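Local coordinates for BILBO1_N domain-containing protein (Trypanosoma brucei equiperdum, PDB 7A1I) that is of unknown function but carries a ubiquitin-like N-terminal domain that probably makes it kin to the trypanosome cytoskeletal protein BILBO1, at residues Y38-T41 with A42-Y46. Numbering follows the deposited sequence.
Sequences YSTT and AFNNY
Two N-H groups of Asn44 grip the backbone oxygen of Thr40, midway along the alpha-helix 32-50 that packs against the sheet of this ubiquitin-like fold. Asn44 N makes the usual i to i+4 bond to Thr40 O at 3.0 Å. The side-chain amide adds a second, with Asn44 ND2 2.9 Å from Thr40 O. The two donors arrive from opposite faces of the carbonyl plane; ND2 stands 47° out of it, off the lone pairs, and its N-H...O angle, 147°, is the smaller of the two. Asn44 lies alongside Thr40, and its ND2 also sits 3.5 Å from Thr40 CG2; that methyl is turned anti to the backbone N, while OG1 bonds back to Leu36 O. At the other end of the amide, Asn44 OD1 accepts from Phe56 N. Held at both ends, the amide has its flip fixed and ties the helix to the loop beyond it.

One residue on, the threonine-asparagine pairing recurs differently. Thr41 and Asn45 again point the same way, and Asn45 N reaches Thr41 O at 3.1 Å, but Asn45 ND2 donates to Leu109 O and Ser111 O, fastening the last modelled residues of this N-terminal fragment to the helix. Thr41 OG1, like that of Thr40, turns back a turn, to Asn37 O.

The buried side belongs to Ser39, Ala42 and Phe43. Phe43 packs on Val10, Thr12 and Leu21 of the sheet and meets the Phe56 ring; Ala42 touches Leu21 as well as Leu109 and Leu110 near the end of the fragment. Phe43 N bonds Ser39 O at 2.9 Å, and with CG beside its own backbone N (chi1 -77°), the ring brings CD1 to 3.2 Å from that same Ser39 O, an oblique approach.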
# COMPACT_ATOMS: atom_id res chain seq x y z
N TYR A 38 6.97 3.26 -6.41
CA TYR A 38 6.44 2.05 -7.05
C TYR A 38 4.93 1.93 -6.84
O TYR A 38 4.18 1.62 -7.77
CB TYR A 38 7.14 0.80 -6.51
CG TYR A 38 8.55 0.55 -7.00
CD1 TYR A 38 9.32 -0.48 -6.46
CD2 TYR A 38 9.12 1.35 -7.98
CE1 TYR A 38 10.61 -0.72 -6.90
CE2 TYR A 38 10.42 1.12 -8.43
CZ TYR A 38 11.16 0.09 -7.88
OH TYR A 38 12.44 -0.14 -8.32
N SER A 39 4.48 2.18 -5.60
CA SER A 39 3.06 2.10 -5.28
C SER A 39 2.26 3.13 -6.05
O SER A 39 1.15 2.85 -6.51
CB SER A 39 2.86 2.32 -3.77
OG SER A 39 3.47 1.28 -3.02
N THR A 40 2.78 4.35 -6.17
CA THR A 40 2.06 5.40 -6.89
C THR A 40 1.92 5.04 -8.37
O THR A 40 0.83 5.18 -8.95
CB THR A 40 2.77 6.73 -6.69
OG1 THR A 40 2.62 7.13 -5.31
CG2 THR A 40 2.20 7.80 -7.62
N THR A 41 3.01 4.55 -8.98
CA THR A 41 2.92 4.11 -10.38
C THR A 41 1.90 2.98 -10.54
O THR A 41 1.06 3.01 -11.45
CB THR A 41 4.29 3.64 -10.87
OG1 THR A 41 5.23 4.71 -10.77
CG2 THR A 41 4.19 3.21 -12.34
N ALA A 42 1.97 1.98 -9.65
CA ALA A 42 1.13 0.79 -9.76
C ALA A 42 -0.34 1.13 -9.57
O ALA A 42 -1.20 0.61 -10.30
CB ALA A 42 1.55 -0.27 -8.75
N PHE A 43 -0.67 1.98 -8.60
CA PHE A 43 -2.07 2.28 -8.37
C PHE A 43 -2.62 3.27 -9.39
O PHE A 43 -3.81 3.20 -9.72
CB PHE A 43 -2.28 2.82 -6.95
CG PHE A 43 -2.25 1.76 -5.90
CD1 PHE A 43 -1.41 1.89 -4.80
CD2 PHE A 43 -3.05 0.64 -6.01
CE1 PHE A 43 -1.37 0.91 -3.83
CE2 PHE A 43 -3.03 -0.34 -5.04
CZ PHE A 43 -2.18 -0.21 -3.94
N ASN A 44 -1.79 4.16 -9.94
CA ASN A 44 -2.29 4.94 -11.06
C ASN A 44 -2.63 4.04 -12.25
O ASN A 44 -3.68 4.22 -12.88
CB ASN A 44 -1.27 6.01 -11.45
CG ASN A 44 -1.48 7.30 -10.70
OD1 ASN A 44 -2.45 8.01 -10.94
ND2 ASN A 44 -0.57 7.62 -9.77
N ASN A 45 -1.79 3.05 -12.54
CA ASN A 45 -2.13 2.12 -13.62
C ASN A 45 -3.35 1.28 -13.26
O ASN A 45 -4.17 0.95 -14.13
CB ASN A 45 -0.95 1.21 -13.94
CG ASN A 45 0.08 1.89 -14.81
OD1 ASN A 45 -0.25 2.78 -15.60
ND2 ASN A 45 1.35 1.50 -14.66
N TYR A 46 -3.49 0.90 -11.99
CA TYR A 46 -4.68 0.16 -11.58
C TYR A 46 -5.95 0.99 -11.79
O TYR A 46 -6.89 0.54 -12.45
CB TYR A 46 -4.54 -0.28 -10.12
CG TYR A 46 -5.70 -1.14 -9.65
CD1 TYR A 46 -6.74 -0.58 -8.91
CD2 TYR A 46 -5.76 -2.49 -9.95
CE1 TYR A 46 -7.83 -1.37 -8.49
CE2 TYR A 46 -6.83 -3.27 -9.53
CZ TYR A 46 -7.85 -2.70 -8.78
OH TYR A 46 -8.90 -3.49 -8.37